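Local coordinates for protein interacting with HSP90 1 (Saccharomyces cerevisiae, PDB 4CGU) that takes part in pre-rRNA processing and is required for the NOP58-snoRNA interaction, the piece described here being its C-terminal CS domain, at residues 146-149 with 150-153. Residues are numbered along the deposited sequence; the frame is centred on the assembly and turned at random.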
ATOM      1  N   PHE B 146      14.824  -1.188  -2.871  1.00 19.29           N
ATOM      2  CA  PHE B 146      15.699  -1.941  -3.761  1.00 20.56           C
ATOM      3  C   PHE B 146      16.886  -2.494  -2.988  1.00 25.21           C
ATOM      4  O   PHE B 146      17.455  -1.820  -2.135  1.00 20.88           O
ATOM      5  CB  PHE B 146      16.225  -1.052  -4.887  1.00 17.58           C
ATOM      6  CG  PHE B 146      15.149  -0.391  -5.695  1.00 21.72           C
ATOM      7  CD1 PHE B 146      14.531  -1.067  -6.733  1.00 17.29           C
ATOM      8  CD2 PHE B 146      14.760   0.909  -5.420  1.00 18.38           C
ATOM      9  CE1 PHE B 146      13.542  -0.459  -7.480  1.00 23.41           C
ATOM     10  CE2 PHE B 146      13.777   1.522  -6.164  1.00 18.54           C
ATOM     11  CZ  PHE B 146      13.166   0.838  -7.199  1.00 22.96           C
ATOM     12  N   HIS B 147      17.273  -3.722  -3.293  1.00 16.10           N
ATOM     13  CA  HIS B 147      18.433  -4.308  -2.641  1.00 19.15           C
ATOM     14  C   HIS B 147      19.491  -4.654  -3.674  1.00 23.44           C
ATOM     15  O   HIS B 147      19.230  -5.398  -4.617  1.00 21.02           O
ATOM     16  CB  HIS B 147      18.026  -5.543  -1.839  1.00 16.94           C
ATOM     17  CG  HIS B 147      19.167  -6.232  -1.159  1.00 25.24           C
ATOM     18  ND1 HIS B 147      19.386  -7.588  -1.265  1.00 28.21           N
ATOM     19  CD2 HIS B 147      20.153  -5.753  -0.363  1.00 31.68           C
ATOM     20  CE1 HIS B 147      20.454  -7.916  -0.562  1.00 32.76           C
ATOM     21  NE2 HIS B 147      20.939  -6.822  -0.006  1.00 30.27           N
ATOM     22  N   ILE B 148      20.678  -4.077  -3.510  1.00 21.36           N
ATOM     23  CA  ILE B 148      21.825  -4.455  -4.324  1.00 24.31           C
ATOM     24  C   ILE B 148      22.779  -5.307  -3.486  1.00 29.84           C
ATOM     25  O   ILE B 148      23.472  -4.816  -2.581  1.00 21.47           O
ATOM     26  CB  ILE B 148      22.533  -3.239  -4.943  1.00 30.49           C
ATOM     27  CG1 ILE B 148      21.503  -2.341  -5.639  1.00 27.93           C
ATOM     28  CG2 ILE B 148      23.607  -3.693  -5.927  1.00 18.24           C
ATOM     29  CD1 ILE B 148      22.111  -1.227  -6.468  1.00 25.83           C
ATOM     30  N   ARG B 149      22.774  -6.598  -3.798  1.00 27.87           N
ATOM     31  CA  ARG B 149      23.455  -7.613  -3.006  1.00 34.29           C
ATOM     32  C   ARG B 149      24.963  -7.396  -2.984  1.00 26.13           C
ATOM     33  O   ARG B 149      25.583  -7.427  -1.924  1.00 31.71           O
ATOM     34  CB  ARG B 149      23.138  -8.994  -3.573  1.00 38.34           C
ATOM     35  CG  ARG B 149      23.186 -10.116  -2.563  1.00 50.72           C
ATOM     36  CD  ARG B 149      23.520 -11.417  -3.261  1.00 58.04           C
ATOM     37  NE  ARG B 149      24.788 -11.306  -3.977  1.00 69.44           N
ATOM     38  CZ  ARG B 149      25.159 -12.099  -4.977  1.00 71.48           C
ATOM     39  NH1 ARG B 149      24.353 -13.068  -5.392  1.00 70.41           N
ATOM     40  NH2 ARG B 149      26.333 -11.916  -5.565  1.00 61.42           N
ATOM     41  N   LYS B 150      25.539  -7.166  -4.160  1.00 30.34           N
ATOM     42  CA  LYS B 150      26.976  -6.948  -4.297  1.00 37.80           C
ATOM     43  C   LYS B 150      27.461  -5.839  -3.370  1.00 38.85           C
ATOM     44  O   LYS B 150      28.529  -5.940  -2.766  1.00 37.89           O
ATOM     45  CB  LYS B 150      27.330  -6.607  -5.748  1.00 36.02           C
ATOM     46  CG  LYS B 150      28.769  -6.177  -5.953  1.00 46.65           C
ATOM     47  CD  LYS B 150      29.119  -6.076  -7.423  1.00 47.77           C
ATOM     48  CE  LYS B 150      30.591  -5.745  -7.608  1.00 69.30           C
ATOM     49  NZ  LYS B 150      30.994  -5.745  -9.043  1.00 64.18           N
ATOM     50  N   GLU B 151      26.662  -4.787  -3.252  1.00 33.02           N
ATOM     51  CA  GLU B 151      26.999  -3.676  -2.376  1.00 39.33           C
ATOM     52  C   GLU B 151      26.485  -3.893  -0.964  1.00 25.27           C
ATOM     53  O   GLU B 151      26.809  -3.123  -0.062  1.00 26.43           O
ATOM     54  CB  GLU B 151      26.449  -2.362  -2.935  1.00 32.14           C
ATOM     55  CG  GLU B 151      27.091  -1.962  -4.248  1.00 38.07           C
ATOM     56  CD  GLU B 151      28.608  -2.078  -4.209  1.00 56.53           C
ATOM     57  OE1 GLU B 151      29.220  -1.657  -3.201  1.00 59.13           O
ATOM     58  OE2 GLU B 151      29.189  -2.590  -5.191  1.00 73.24           O
ATOM     59  N   ARG B 152      25.702  -4.953  -0.787  1.00 27.27           N
ATOM     60  CA  ARG B 152      24.973  -5.195   0.453  1.00 23.38           C
ATOM     61  C   ARG B 152      24.294  -3.911   0.902  1.00 31.74           C
ATOM     62  O   ARG B 152      24.467  -3.458   2.034  1.00 29.56           O
ATOM     63  CB  ARG B 152      25.894  -5.755   1.541  1.00 28.49           C
ATOM     64  CG  ARG B 152      26.361  -7.184   1.269  1.00 27.35           C
ATOM     65  CD  ARG B 152      27.215  -7.711   2.405  1.00 30.62           C
ATOM     66  NE  ARG B 152      28.346  -6.828   2.664  1.00 38.05           N
ATOM     67  CZ  ARG B 152      29.143  -6.925   3.721  1.00 37.83           C
ATOM     68  NH1 ARG B 152      28.933  -7.875   4.625  1.00 32.92           N
ATOM     69  NH2 ARG B 152      30.146  -6.070   3.874  1.00 30.63           N
ATOM     70  N   THR B 153      23.541  -3.308  -0.009  1.00 24.83           N
ATOM     71  CA  THR B 153      22.928  -2.024   0.286  1.00 24.46           C
ATOM     72  C   THR B 153      21.437  -2.044  -0.026  1.00 26.95           C
ATOM     73  O   THR B 153      21.019  -2.539  -1.074  1.00 25.56           O
ATOM     74  CB  THR B 153      23.625  -0.879  -0.488  1.00 28.00           C
ATOM     75  OG1 THR B 153      25.005  -0.814  -0.107  1.00 35.60           O
ATOM     76  CG2 THR B 153      22.975   0.458  -0.179  1.00 34.25           C
TER
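A beta hairpin whose strands close on a type I turn plus a G1 bulge is well illustrated where I148 meets T153, as strand 144-148 of the CS domain reverses into strand 153-157. These two residues form an antiparallel hydrogen-bonded pair: I148 N lies 2.9 Å from T153 O, and T153 N returns to I148 O at 3.0 Å. The turn runs from R149 to R152, and R152 N reaches R149 O at 2.7 Å. R152 and T153 together face I148, and R152, the first residue of the bulge, takes the left-handed conformation this position needs (phi 46°, psi 52°). CG of R152 passes 3.3 Å from R149 O, the side chain goes on to touch S106 and D109, and NH1 is hydrogen-bonded to A103 O. H147 has CG anti to its own N (chi1 179°), which sets CD2 3.4 Å from T153 O; ND1 is hydrogen-bonded to an acidic side chain of another protein's chain, whose strand pairs in parallel with F146 and H147 and continues the sheet. NE2 of H147 is buried without a polar partner. At the exit of the turn, T153 OG1 donates to E151 O at 2.9 Å, from above the carbonyl plane.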